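PDB 4JZA: uncharacterized protein from Legionella longbeachae NSW150, which probably removes the 3-phosphate of phosphatidylinositol 3-phosphate, as a Legionella phosphoinositide phosphatase thought to act on lipids of the host cell. Local coordinates for residues 131-135 with 316-321; 137-142 with 333-338; 177-181 with 305-310. All blocks are in the same frame, centred on the assembly; numbering follows the deposited sequence.

Interaction 1: residues 131-135 with 316-321; sequences EAEQY and HQQFFL
Y135 lays its ring over the CB of F320. That carbon sits over the ring face, 3.6 Å from the centroid of the Y135 ring, which makes a CH-pi contact. The two rings themselves meet obliquely, with centroids 5.6 Å apart. F320 turns one face of its own ring to the CA of A132. The CB of A132 packs 3.8 Å from the CZ of F320. L321 adds its CB near the CE2 of Y135.

A polar chain of contacts runs beside this apolar patch. E131 reaches across to helix 315-325 on an extended chain, and its OE1 accepts two hydrogen bonds. One comes from the NE2 of Q317 at 2.7 Å and is nearly straight, at 170°. The other comes from the NE2 of H316 at 2.8 Å and is more bent. The two donors come from opposite faces of the carboxylate plane. H316 keeps E131 OE1 in the plane of its imidazole, at the ring edge. The chain of Q317 bends at its second torsion (chi2 -106°). The bend places the amide between E131 and Y135. The Y135 hydroxyl is modelled too close to Q317 OE1 for that bond to be reliable. T344 hydrogen-bonds the same oxygen.

The contact joins helices 122-140 and 315-325. Their short segments run nearly parallel, with axes 10.0 Å apart at closest approach and 26° between them. F58 of helix 41-62 touches both A132 and Y135, and L59 touches F320, so a third helix closes the packing.

Chemically, NE2 bonded to E131 and OE1 to T344 should set which way the Q317 amide is turned. The two N-H groups on one oxygen would favour a charged carboxylate at E131, and that charge could favour a protonated H316.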
ATOM      1  N   GLU A 131       4.532  -2.151   1.106  1.00 35.63           N
ATOM      2  CA  GLU A 131       3.688  -3.333   1.512  1.00 33.56           C
ATOM      3  C   GLU A 131       4.077  -3.874   2.864  1.00 32.40           C
ATOM      4  O   GLU A 131       3.217  -4.265   3.645  1.00 34.58           O
ATOM      5  CB  GLU A 131       3.655  -4.436   0.411  1.00 32.73           C
ATOM      6  CG  GLU A 131       2.915  -3.962  -0.841  1.00 33.07           C
ATOM      7  CD  GLU A 131       3.129  -4.797  -2.084  1.00 35.56           C
ATOM      8  OE1 GLU A 131       2.971  -6.036  -2.086  1.00 39.73           O
ATOM      9  OE2 GLU A 131       3.441  -4.229  -3.119  1.00 41.75           O
ATOM     10  N   ALA A 132       5.351  -3.851   3.189  1.00 33.63           N
ATOM     11  CA  ALA A 132       5.738  -4.153   4.573  1.00 36.10           C
ATOM     12  C   ALA A 132       5.080  -3.207   5.560  1.00 34.40           C
ATOM     13  O   ALA A 132       4.644  -3.627   6.590  1.00 35.25           O
ATOM     14  CB  ALA A 132       7.254  -4.127   4.760  1.00 37.67           C
ATOM     15  N   GLU A 133       4.967  -1.936   5.247  1.00 36.77           N
ATOM     16  CA  GLU A 133       4.310  -1.038   6.182  1.00 39.19           C
ATOM     17  C   GLU A 133       2.841  -1.425   6.406  1.00 38.58           C
ATOM     18  O   GLU A 133       2.339  -1.347   7.508  1.00 39.98           O
ATOM     19  CB  GLU A 133       4.369   0.390   5.673  1.00 43.21           C
ATOM     20  CG  GLU A 133       3.941   1.395   6.731  1.00 46.64           C
ATOM     21  CD  GLU A 133       3.576   2.766   6.181  1.00 47.79           C
ATOM     22  OE1 GLU A 133       3.584   3.671   7.025  1.00 46.43           O
ATOM     23  OE2 GLU A 133       3.285   2.950   4.962  1.00 44.88           O
ATOM     24  N   GLN A 134       2.154  -1.827   5.347  1.00 35.99           N
ATOM     25  CA  GLN A 134       0.761  -2.190   5.434  1.00 34.38           C
ATOM     26  C   GLN A 134       0.535  -3.370   6.348  1.00 32.93           C
ATOM     27  O   GLN A 134      -0.322  -3.324   7.195  1.00 32.10           O
ATOM     28  CB  GLN A 134       0.276  -2.561   4.036  1.00 38.18           C
ATOM     29  CG  GLN A 134       0.212  -1.419   3.015  1.00 38.89           C
ATOM     30  CD  GLN A 134      -0.164  -1.951   1.662  1.00 43.62           C
ATOM     31  OE1 GLN A 134      -0.601  -3.012   1.570  1.00 54.27           O
ATOM     32  NE2 GLN A 134      -0.094  -1.228   0.673  1.00 46.30           N
ATOM     33  N   TYR A 135       1.311  -4.438   6.146  1.00 35.24           N
ATOM     34  CA  TYR A 135       1.264  -5.626   7.007  1.00 35.63           C
ATOM     35  C   TYR A 135       1.739  -5.261   8.428  1.00 36.72           C
ATOM     36  O   TYR A 135       1.134  -5.736   9.395  1.00 35.99           O
ATOM     37  CB  TYR A 135       2.054  -6.805   6.442  1.00 35.26           C
ATOM     38  CG  TYR A 135       1.319  -7.545   5.378  1.00 35.34           C
ATOM     39  CD1 TYR A 135       1.431  -7.178   4.066  1.00 36.82           C
ATOM     40  CD2 TYR A 135       0.545  -8.648   5.674  1.00 36.29           C
ATOM     41  CE1 TYR A 135       0.751  -7.847   3.074  1.00 36.92           C
ATOM     42  CE2 TYR A 135      -0.141  -9.331   4.693  1.00 34.61           C
ATOM     43  CZ  TYR A 135      -0.031  -8.903   3.401  1.00 36.65           C
ATOM     44  OH  TYR A 135      -0.695  -9.530   2.407  1.00 41.22           O
ATOM     45  N   HIS A 316       6.439 -12.117  -1.591  1.00 44.64           N
ATOM     46  CA  HIS A 316       6.685 -11.262  -0.456  1.00 44.81           C
ATOM     47  C   HIS A 316       5.417 -11.074   0.398  1.00 44.24           C
ATOM     48  O   HIS A 316       5.484 -11.109   1.638  1.00 42.87           O
ATOM     49  CB  HIS A 316       7.388  -9.935  -0.860  1.00 45.94           C
ATOM     50  CG  HIS A 316       6.595  -9.058  -1.769  1.00 47.12           C
ATOM     51  ND1 HIS A 316       6.775  -9.047  -3.132  1.00 47.17           N
ATOM     52  CD2 HIS A 316       5.615  -8.164  -1.511  1.00 50.89           C
ATOM     53  CE1 HIS A 316       5.933  -8.193  -3.684  1.00 50.72           C
ATOM     54  NE2 HIS A 316       5.212  -7.645  -2.720  1.00 55.10           N
ATOM     55  N   GLN A 317       4.261 -10.920  -0.241  1.00 42.26           N
ATOM     56  CA  GLN A 317       3.055 -10.753   0.543  1.00 43.50           C
ATOM     57  C   GLN A 317       2.902 -11.990   1.453  1.00 40.39           C
ATOM     58  O   GLN A 317       2.511 -11.870   2.604  1.00 40.42           O
ATOM     59  CB  GLN A 317       1.807 -10.587  -0.356  1.00 45.47           C
ATOM     60  CG  GLN A 317       1.689  -9.238  -1.045  1.00 46.02           C
ATOM     61  CD  GLN A 317       0.636  -8.306  -0.478  1.00 44.87           C
ATOM     62  OE1 GLN A 317      -0.341  -8.699   0.187  1.00 43.54           O
ATOM     63  NE2 GLN A 317       0.823  -7.060  -0.761  1.00 43.52           N
ATOM     64  N   GLN A 318       3.215 -13.167   0.927  1.00 37.58           N
ATOM     65  CA  GLN A 318       2.974 -14.424   1.654  1.00 36.50           C
ATOM     66  C   GLN A 318       3.865 -14.490   2.882  1.00 37.59           C
ATOM     67  O   GLN A 318       3.384 -14.828   3.970  1.00 37.62           O
ATOM     68  CB  GLN A 318       3.128 -15.630   0.761  1.00 33.74           C
ATOM     69  CG  GLN A 318       2.262 -15.538  -0.492  1.00 34.77           C
ATOM     70  CD  GLN A 318       2.205 -16.815  -1.323  1.00 34.88           C
ATOM     71  OE1 GLN A 318       3.189 -17.296  -1.876  1.00 33.25           O
ATOM     72  NE2 GLN A 318       1.041 -17.347  -1.427  1.00 39.32           N
ATOM     73  N   PHE A 319       5.117 -14.078   2.731  1.00 38.63           N
ATOM     74  CA  PHE A 319       6.007 -14.005   3.877  1.00 41.31           C
ATOM     75  C   PHE A 319       5.526 -12.958   4.844  1.00 41.65           C
ATOM     76  O   PHE A 319       5.631 -13.159   6.035  1.00 45.58           O
ATOM     77  CB  PHE A 319       7.449 -13.687   3.493  1.00 43.57           C
ATOM     78  CG  PHE A 319       8.242 -14.874   3.011  1.00 45.40           C
ATOM     79  CD1 PHE A 319       8.689 -15.838   3.903  1.00 46.25           C
ATOM     80  CD2 PHE A 319       8.593 -14.992   1.680  1.00 47.12           C
ATOM     81  CE1 PHE A 319       9.459 -16.900   3.484  1.00 46.17           C
ATOM     82  CE2 PHE A 319       9.363 -16.058   1.245  1.00 49.34           C
ATOM     83  CZ  PHE A 319       9.809 -17.007   2.154  1.00 48.66           C
ATOM     84  N   PHE A 320       4.990 -11.847   4.351  1.00 43.32           N
ATOM     85  CA  PHE A 320       4.461 -10.818   5.246  1.00 40.98           C
ATOM     86  C   PHE A 320       3.259 -11.393   5.985  1.00 42.07           C
ATOM     87  O   PHE A 320       3.132 -11.242   7.215  1.00 43.54           O
ATOM     88  CB  PHE A 320       4.027  -9.558   4.491  1.00 43.01           C
ATOM     89  CG  PHE A 320       5.144  -8.780   3.827  1.00 42.12           C
ATOM     90  CD1 PHE A 320       6.454  -8.987   4.129  1.00 44.49           C
ATOM     91  CD2 PHE A 320       4.838  -7.799   2.906  1.00 43.20           C
ATOM     92  CE1 PHE A 320       7.436  -8.246   3.505  1.00 47.40           C
ATOM     93  CE2 PHE A 320       5.797  -7.054   2.282  1.00 42.70           C
ATOM     94  CZ  PHE A 320       7.105  -7.276   2.571  1.00 44.99           C
ATOM     95  N   LEU A 321       2.371 -12.064   5.262  1.00 39.64           N
ATOM     96  CA  LEU A 321       1.199 -12.638   5.927  1.00 43.71           C
ATOM     97  C   LEU A 321       1.643 -13.608   7.008  1.00 44.66           C
ATOM     98  O   LEU A 321       1.177 -13.538   8.150  1.00 40.81           O
ATOM     99  CB  LEU A 321       0.271 -13.345   4.921  1.00 43.68           C
ATOM    100  CG  LEU A 321      -1.045 -13.932   5.426  1.00 44.22           C
ATOM    101  CD1 LEU A 321      -1.856 -12.881   6.132  1.00 43.06           C
ATOM    102  CD2 LEU A 321      -1.833 -14.481   4.226  1.00 46.41           C
TER

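Interaction 2: residues 137-142 with 333-338; sequences LMGEGR and DAVSFL
R142 and F337 lie across one another, the guanidinium and ring planes 38° apart. The CB of R142 stands over one face of the F337 ring, 3.8 Å from its centroid. The arginine chain then runs extended along the ring, and NH1 ends 3.5 Å from CE1 of F337. The first torsion of F337 (chi1 155°, CG opposite the backbone N) sets the ring beneath CB of R142. The carbonyl of L137 meets the ring edge. Beyond the ring, R142 bonds N350, Q611 and the backbone of H608.

M138, a selenomethionine, lies alongside V335 and points the same way. Its SE is 3.9 Å from CG1 of V335 and 4.0 Å from CD1 of L338. Its CG and CE lie against the carbonyls of F337 and A334. V324 of helix 315-325 also touches M138. The CA of M138 makes a CH...O contact with the carbonyl O of F337, at 3.4 Å.

The helix ends beside this patch. G141 leaves helical geometry with positive phi (84°), and its CA lies 3.5 Å from OG of S336. A water bridges the two segments. It donates to the carbonyls of M138 and D333 and accepts from N and OG of S336.

Direct contacts are thus van der Waals, CH...O and ring-face contacts, while the hydrogen bonds linking the segments pass through the water. Its four partners are consistent with a fixed water that satisfies a backbone carbonyl of each segment.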
ATOM      1  N   LEU A 137       1.116  -2.532   9.905  1.00 39.09           N
ATOM      2  CA  LEU A 137      -0.068  -1.856  10.434  1.00 39.12           C
ATOM      3  C   LEU A 137      -1.242  -2.817  10.728  1.00 42.11           C
ATOM      4  O   LEU A 137      -1.948  -2.622  11.727  1.00 42.66           O
ATOM      5  CB  LEU A 137      -0.534  -0.749   9.492  1.00 38.38           C
ATOM      6  CG  LEU A 137       0.404   0.439   9.362  1.00 39.03           C
ATOM      7  CD1 LEU A 137      -0.047   1.299   8.180  1.00 41.12           C
ATOM      8  CD2 LEU A 137       0.506   1.273  10.644  1.00 39.22           C
HETATM    9  N   MSE A 138      -1.464  -3.807   9.855  1.00 40.55           N
HETATM   10  CA  MSE A 138      -2.493  -4.797  10.090  1.00 41.58           C
HETATM   11  C   MSE A 138      -2.248  -5.481  11.415  1.00 44.99           C
HETATM   12  O   MSE A 138      -3.138  -5.602  12.266  1.00 42.82           O
HETATM   13  CB  MSE A 138      -2.413  -5.798   8.970  1.00 42.58           C
HETATM   14  CG  MSE A 138      -3.635  -6.662   8.988  1.00 45.04           C
HETATM   15 SE   MSE A 138      -3.647  -7.897   7.486  0.92 50.92          SE
HETATM   16  CE  MSE A 138      -2.180  -9.134   7.972  1.00 44.17           C
ATOM     17  N   GLY A 139      -1.004  -5.895  11.619  1.00 49.99           N
ATOM     18  CA  GLY A 139      -0.594  -6.617  12.826  1.00 51.95           C
ATOM     19  C   GLY A 139      -0.841  -5.825  14.097  1.00 53.06           C
ATOM     20  O   GLY A 139      -1.217  -6.385  15.099  1.00 54.48           O
ATOM     21  N   GLU A 140      -0.683  -4.516  14.013  1.00 52.52           N
ATOM     22  CA  GLU A 140      -0.706  -3.641  15.153  1.00 54.35           C
ATOM     23  C   GLU A 140      -2.146  -3.337  15.550  1.00 52.21           C
ATOM     24  O   GLU A 140      -2.400  -3.040  16.696  1.00 51.61           O
ATOM     25  CB  GLU A 140      -0.015  -2.325  14.787  1.00 63.29           C
ATOM     26  CG  GLU A 140       0.932  -1.737  15.829  1.00 79.71           C
ATOM     27  CD  GLU A 140       1.569  -0.394  15.378  1.00 98.61           C
ATOM     28  OE1 GLU A 140       0.839   0.524  14.920  1.00 98.63           O
ATOM     29  OE2 GLU A 140       2.813  -0.233  15.472  1.00113.15           O
ATOM     30  N   GLY A 141      -3.095  -3.400  14.616  1.00 47.22           N
ATOM     31  CA  GLY A 141      -4.466  -2.985  14.913  1.00 46.27           C
ATOM     32  C   GLY A 141      -4.703  -1.483  14.784  1.00 44.91           C
ATOM     33  O   GLY A 141      -3.785  -0.735  14.531  1.00 44.66           O
ATOM     34  N   ARG A 142      -5.937  -1.031  15.005  1.00 42.48           N
ATOM     35  CA  ARG A 142      -6.289   0.386  14.870  1.00 40.54           C
ATOM     36  C   ARG A 142      -7.042   0.906  16.084  1.00 41.07           C
ATOM     37  O   ARG A 142      -7.973   0.244  16.562  1.00 38.69           O
ATOM     38  CB  ARG A 142      -7.190   0.583  13.636  1.00 40.67           C
ATOM     39  CG  ARG A 142      -7.408   2.034  13.198  1.00 39.58           C
ATOM     40  CD  ARG A 142      -8.480   2.117  12.115  1.00 42.23           C
ATOM     41  NE  ARG A 142      -8.448   3.357  11.320  1.00 39.90           N
ATOM     42  CZ  ARG A 142      -9.008   3.499  10.107  1.00 40.80           C
ATOM     43  NH1 ARG A 142      -9.670   2.509   9.523  1.00 43.19           N
ATOM     44  NH2 ARG A 142      -8.884   4.635   9.438  1.00 42.19           N
ATOM     45  N   ASP A 333      -6.633 -11.939  15.440  1.00 47.88           N
ATOM     46  CA  ASP A 333      -5.751 -10.855  15.842  1.00 47.15           C
ATOM     47  C   ASP A 333      -4.683 -10.472  14.828  1.00 47.23           C
ATOM     48  O   ASP A 333      -3.991  -9.466  14.996  1.00 50.24           O
ATOM     49  CB  ASP A 333      -5.096 -11.220  17.159  1.00 49.78           C
ATOM     50  CG  ASP A 333      -6.105 -11.361  18.274  1.00 51.97           C
ATOM     51  OD1 ASP A 333      -7.255 -10.909  18.119  1.00 56.23           O
ATOM     52  OD2 ASP A 333      -5.745 -11.943  19.301  1.00 58.75           O
ATOM     53  N   ALA A 334      -4.512 -11.281  13.798  1.00 44.42           N
ATOM     54  CA  ALA A 334      -3.615 -10.929  12.735  1.00 41.76           C
ATOM     55  C   ALA A 334      -4.315 -10.042  11.693  1.00 40.96           C
ATOM     56  O   ALA A 334      -3.659  -9.501  10.807  1.00 42.29           O
ATOM     57  CB  ALA A 334      -3.126 -12.188  12.057  1.00 44.77           C
ATOM     58  N   VAL A 335      -5.638  -9.952  11.724  1.00 37.14           N
ATOM     59  CA  VAL A 335      -6.334  -9.269  10.653  1.00 35.81           C
ATOM     60  C   VAL A 335      -7.450  -8.366  11.182  1.00 37.34           C
ATOM     61  O   VAL A 335      -8.555  -8.327  10.613  1.00 37.52           O
ATOM     62  CB  VAL A 335      -6.872 -10.262   9.611  1.00 34.34           C
ATOM     63  CG1 VAL A 335      -5.721 -10.893   8.812  1.00 33.26           C
ATOM     64  CG2 VAL A 335      -7.697 -11.317  10.274  1.00 34.50           C
ATOM     65  N   SER A 336      -7.146  -7.617  12.254  1.00 36.73           N
ATOM     66  CA  SER A 336      -8.167  -6.837  12.907  1.00 39.15           C
ATOM     67  C   SER A 336      -8.542  -5.574  12.170  1.00 40.53           C
ATOM     68  O   SER A 336      -9.563  -4.968  12.474  1.00 45.27           O
ATOM     69  CB  SER A 336      -7.773  -6.506  14.335  1.00 39.92           C
ATOM     70  OG  SER A 336      -6.798  -5.501  14.380  1.00 42.12           O
ATOM     71  N   PHE A 337      -7.724  -5.196  11.194  1.00 41.57           N
ATOM     72  CA  PHE A 337      -7.786  -3.895  10.513  1.00 40.67           C
ATOM     73  C   PHE A 337      -6.875  -3.958   9.316  1.00 38.96           C
ATOM     74  O   PHE A 337      -5.792  -4.472   9.421  1.00 41.66           O
ATOM     75  CB  PHE A 337      -7.235  -2.823  11.438  1.00 40.07           C
ATOM     76  CG  PHE A 337      -6.687  -1.613  10.729  1.00 40.89           C
ATOM     77  CD1 PHE A 337      -7.473  -0.894   9.851  1.00 39.51           C
ATOM     78  CD2 PHE A 337      -5.378  -1.167  10.965  1.00 41.53           C
ATOM     79  CE1 PHE A 337      -7.011   0.252   9.230  1.00 37.65           C
ATOM     80  CE2 PHE A 337      -4.905  -0.017  10.345  1.00 38.63           C
ATOM     81  CZ  PHE A 337      -5.724   0.691   9.481  1.00 39.43           C
ATOM     82  N   LEU A 338      -7.303  -3.425   8.197  1.00 38.49           N
ATOM     83  CA  LEU A 338      -6.486  -3.372   6.987  1.00 38.95           C
ATOM     84  C   LEU A 338      -6.396  -1.912   6.514  1.00 38.95           C
ATOM     85  O   LEU A 338      -7.389  -1.264   6.327  1.00 35.96           O
ATOM     86  CB  LEU A 338      -7.130  -4.224   5.873  1.00 36.01           C
ATOM     87  CG  LEU A 338      -6.670  -5.662   5.864  1.00 36.00           C
ATOM     88  CD1 LEU A 338      -7.290  -6.442   6.972  1.00 36.03           C
ATOM     89  CD2 LEU A 338      -7.004  -6.317   4.533  1.00 38.41           C
TER
HETATM   90  O   HOH W   1      -4.840  -7.141  13.682  1.00 35.94           O

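Interaction 3: residues 177-181 with 305-310; sequences ELTLI and SLPQWY
This is a buried, mostly apolar contact with one polar bond, between helix 172-183 and the turn that leads into the short helix 308-311. The bond runs from NE1 of W309 to OE1 of E177 at 2.8 Å, with an angle of 158° at the hydrogen. The acceptor lies in the indole plane, at the ring edge. The donor, however, stands well above the carboxylate plane, 56° out of it. The other carboxylate oxygen, OE2, forms a salt bridge to R393 of helix 388-402, so the group is gripped at both oxygens. P307 packs against the E177 chain, with its CG 3.8 Å from CG of E177.

P307 is at the N-cap position of helix 308-311, and its ring packs against both the E177 chain and the indole face. One turn further along helix 172-183, I181 supplies the apolar half. Its CG1 stands over the centre of the Y310 ring, 4.2 Å from the centroid. Its CD1 reaches the CD1 of Y310 at 3.7 Å and also touches CH2 of W309. Chi1 of Y310 (175°) turns the ring so that one face lies under CG1 of I181, and its hydroxyl bonds the carbonyl of P187. L306 comes in from the loop, its CD2 meeting CB of L180 at 3.6 Å and CG1 of I181. L180 in turn rests CD1 on the carbonyl of S305. L325 and L321 of helix 315-325 touch L178 and Y310 respectively.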
ATOM      1  N   GLU A 177      -9.642 -20.328   6.542  1.00 50.16           N
ATOM      2  CA  GLU A 177      -8.538 -20.301   5.594  1.00 47.04           C
ATOM      3  C   GLU A 177      -7.202 -19.869   6.227  1.00 45.45           C
ATOM      4  O   GLU A 177      -6.167 -20.430   5.908  1.00 44.09           O
ATOM      5  CB  GLU A 177      -8.889 -19.418   4.423  1.00 47.41           C
ATOM      6  CG  GLU A 177     -10.032 -19.945   3.559  1.00 46.51           C
ATOM      7  CD  GLU A 177     -10.628 -18.860   2.687  1.00 47.86           C
ATOM      8  OE1 GLU A 177     -10.358 -17.652   2.904  1.00 48.05           O
ATOM      9  OE2 GLU A 177     -11.379 -19.201   1.772  1.00 48.26           O
ATOM     10  N   LEU A 178      -7.204 -18.883   7.118  1.00 44.93           N
ATOM     11  CA  LEU A 178      -5.960 -18.468   7.764  1.00 46.38           C
ATOM     12  C   LEU A 178      -5.387 -19.557   8.654  1.00 51.92           C
ATOM     13  O   LEU A 178      -4.155 -19.789   8.707  1.00 58.24           O
ATOM     14  CB  LEU A 178      -6.149 -17.172   8.547  1.00 46.45           C
ATOM     15  CG  LEU A 178      -6.463 -15.949   7.687  1.00 43.59           C
ATOM     16  CD1 LEU A 178      -6.843 -14.778   8.572  1.00 44.02           C
ATOM     17  CD2 LEU A 178      -5.307 -15.538   6.790  1.00 41.76           C
ATOM     18  N   THR A 179      -6.282 -20.257   9.329  1.00 54.79           N
ATOM     19  CA  THR A 179      -5.904 -21.396  10.147  1.00 50.66           C
ATOM     20  C   THR A 179      -5.245 -22.497   9.311  1.00 47.33           C
ATOM     21  O   THR A 179      -4.227 -23.031   9.726  1.00 49.41           O
ATOM     22  CB  THR A 179      -7.158 -21.915  10.880  1.00 54.33           C
ATOM     23  OG1 THR A 179      -7.640 -20.888  11.759  1.00 51.12           O
ATOM     24  CG2 THR A 179      -6.856 -23.206  11.688  1.00 55.16           C
ATOM     25  N   LEU A 180      -5.819 -22.839   8.154  1.00 44.55           N
ATOM     26  CA  LEU A 180      -5.188 -23.799   7.265  1.00 50.14           C
ATOM     27  C   LEU A 180      -3.766 -23.350   6.819  1.00 52.12           C
ATOM     28  O   LEU A 180      -2.817 -24.144   6.788  1.00 53.15           O
ATOM     29  CB  LEU A 180      -6.047 -24.013   6.013  1.00 54.64           C
ATOM     30  CG  LEU A 180      -7.277 -24.890   6.153  1.00 62.27           C
ATOM     31  CD1 LEU A 180      -8.122 -24.835   4.879  1.00 67.24           C
ATOM     32  CD2 LEU A 180      -6.878 -26.328   6.456  1.00 62.78           C
ATOM     33  N   ILE A 181      -3.639 -22.083   6.425  1.00 51.42           N
ATOM     34  CA  ILE A 181      -2.359 -21.541   6.002  1.00 49.14           C
ATOM     35  C   ILE A 181      -1.278 -21.811   7.078  1.00 47.74           C
ATOM     36  O   ILE A 181      -0.215 -22.318   6.757  1.00 47.92           O
ATOM     37  CB  ILE A 181      -2.495 -20.041   5.617  1.00 49.96           C
ATOM     38  CG1 ILE A 181      -3.316 -19.891   4.333  1.00 50.94           C
ATOM     39  CG2 ILE A 181      -1.133 -19.393   5.362  1.00 50.37           C
ATOM     40  CD1 ILE A 181      -3.941 -18.527   4.149  1.00 51.79           C
ATOM     41  N   SER A 305      -5.888 -27.440  -1.453  1.00 60.45           N
ATOM     42  CA  SER A 305      -6.072 -27.363   0.013  1.00 62.82           C
ATOM     43  C   SER A 305      -6.182 -25.945   0.591  1.00 56.01           C
ATOM     44  O   SER A 305      -6.720 -25.766   1.669  1.00 54.43           O
ATOM     45  CB  SER A 305      -4.899 -28.044   0.702  1.00 65.68           C
ATOM     46  OG  SER A 305      -4.983 -29.421   0.490  1.00 73.68           O
ATOM     47  N   LEU A 306      -5.593 -24.971  -0.096  1.00 50.69           N
ATOM     48  CA  LEU A 306      -5.653 -23.591   0.292  1.00 46.31           C
ATOM     49  C   LEU A 306      -6.412 -22.807  -0.764  1.00 47.16           C
ATOM     50  O   LEU A 306      -6.505 -23.186  -1.893  1.00 47.75           O
ATOM     51  CB  LEU A 306      -4.258 -23.044   0.450  1.00 44.18           C
ATOM     52  CG  LEU A 306      -3.571 -23.653   1.650  1.00 44.32           C
ATOM     53  CD1 LEU A 306      -2.090 -23.250   1.683  1.00 43.60           C
ATOM     54  CD2 LEU A 306      -4.301 -23.245   2.918  1.00 45.79           C
ATOM     55  N   PRO A 307      -6.976 -21.693  -0.376  1.00 50.96           N
ATOM     56  CA  PRO A 307      -7.804 -20.918  -1.285  1.00 49.40           C
ATOM     57  C   PRO A 307      -7.052 -20.163  -2.363  1.00 47.90           C
ATOM     58  O   PRO A 307      -5.925 -19.727  -2.161  1.00 45.35           O
ATOM     59  CB  PRO A 307      -8.473 -19.937  -0.358  1.00 50.62           C
ATOM     60  CG  PRO A 307      -7.484 -19.769   0.754  1.00 51.30           C
ATOM     61  CD  PRO A 307      -6.865 -21.090   0.967  1.00 49.36           C
ATOM     62  N   GLN A 308      -7.710 -20.016  -3.509  1.00 46.73           N
ATOM     63  CA  GLN A 308      -7.124 -19.399  -4.696  1.00 44.36           C
ATOM     64  C   GLN A 308      -6.685 -17.947  -4.453  1.00 43.85           C
ATOM     65  O   GLN A 308      -5.676 -17.517  -4.982  1.00 47.17           O
ATOM     66  CB  GLN A 308      -8.122 -19.513  -5.836  1.00 44.36           C
ATOM     67  CG  GLN A 308      -7.616 -19.148  -7.208  1.00 47.14           C
ATOM     68  CD  GLN A 308      -8.731 -19.227  -8.252  1.00 53.45           C
ATOM     69  OE1 GLN A 308      -9.923 -19.183  -7.921  1.00 53.77           O
ATOM     70  NE2 GLN A 308      -8.351 -19.327  -9.521  1.00 55.21           N
ATOM     71  N   TRP A 309      -7.396 -17.192  -3.624  1.00 42.94           N
ATOM     72  CA  TRP A 309      -6.915 -15.867  -3.282  1.00 40.34           C
ATOM     73  C   TRP A 309      -5.522 -15.884  -2.670  1.00 43.62           C
ATOM     74  O   TRP A 309      -4.777 -14.943  -2.832  1.00 50.39           O
ATOM     75  CB  TRP A 309      -7.877 -15.112  -2.377  1.00 37.98           C
ATOM     76  CG  TRP A 309      -8.055 -15.607  -1.003  1.00 36.53           C
ATOM     77  CD1 TRP A 309      -9.141 -16.237  -0.518  1.00 36.76           C
ATOM     78  CD2 TRP A 309      -7.160 -15.445   0.087  1.00 37.51           C
ATOM     79  NE1 TRP A 309      -8.983 -16.494   0.812  1.00 37.80           N
ATOM     80  CE2 TRP A 309      -7.755 -16.025   1.202  1.00 39.34           C
ATOM     81  CE3 TRP A 309      -5.903 -14.852   0.234  1.00 41.43           C
ATOM     82  CZ2 TRP A 309      -7.125 -16.045   2.471  1.00 40.92           C
ATOM     83  CZ3 TRP A 309      -5.276 -14.872   1.505  1.00 40.86           C
ATOM     84  CH2 TRP A 309      -5.897 -15.452   2.591  1.00 39.18           C
ATOM     85  N   TYR A 310      -5.169 -16.938  -1.955  1.00 45.77           N
ATOM     86  CA  TYR A 310      -3.874 -17.013  -1.300  1.00 43.59           C
ATOM     87  C   TYR A 310      -2.814 -17.201  -2.355  1.00 45.33           C
ATOM     88  O   TYR A 310      -1.788 -16.512  -2.335  1.00 46.75           O
ATOM     89  CB  TYR A 310      -3.836 -18.160  -0.296  1.00 43.71           C
ATOM     90  CG  TYR A 310      -2.519 -18.353   0.317  1.00 44.30           C
ATOM     91  CD1 TYR A 310      -2.021 -17.421   1.218  1.00 44.23           C
ATOM     92  CD2 TYR A 310      -1.733 -19.463   0.006  1.00 42.44           C
ATOM     93  CE1 TYR A 310      -0.767 -17.582   1.792  1.00 43.41           C
ATOM     94  CE2 TYR A 310      -0.473 -19.626   0.583  1.00 41.79           C
ATOM     95  CZ  TYR A 310       0.010 -18.680   1.478  1.00 41.93           C
ATOM     96  OH  TYR A 310       1.264 -18.800   2.076  1.00 42.93           O
TER

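Overall arrangement
The three contacts form one connected region. Interactions 1 and 2 share helix 122-140, and their centres are about 12 Å apart. Interaction 1 uses the middle of that helix and interaction 2 its C-terminal end. Interaction 3 lies about 16 Å from interaction 1 and 18 Å from interaction 2, centre to centre. Y310 touches Q318 and L321, while L178 touches V335. Along the chain, the segments of interactions 1 and 2 alternate, and interaction 3 is nested inside the loop each closes. Interactions 1 and 2 bring residues 316-338 back to helix 122-140. Interaction 3 closes a shorter loop, which holds the insertion domain, onto helix 172-183.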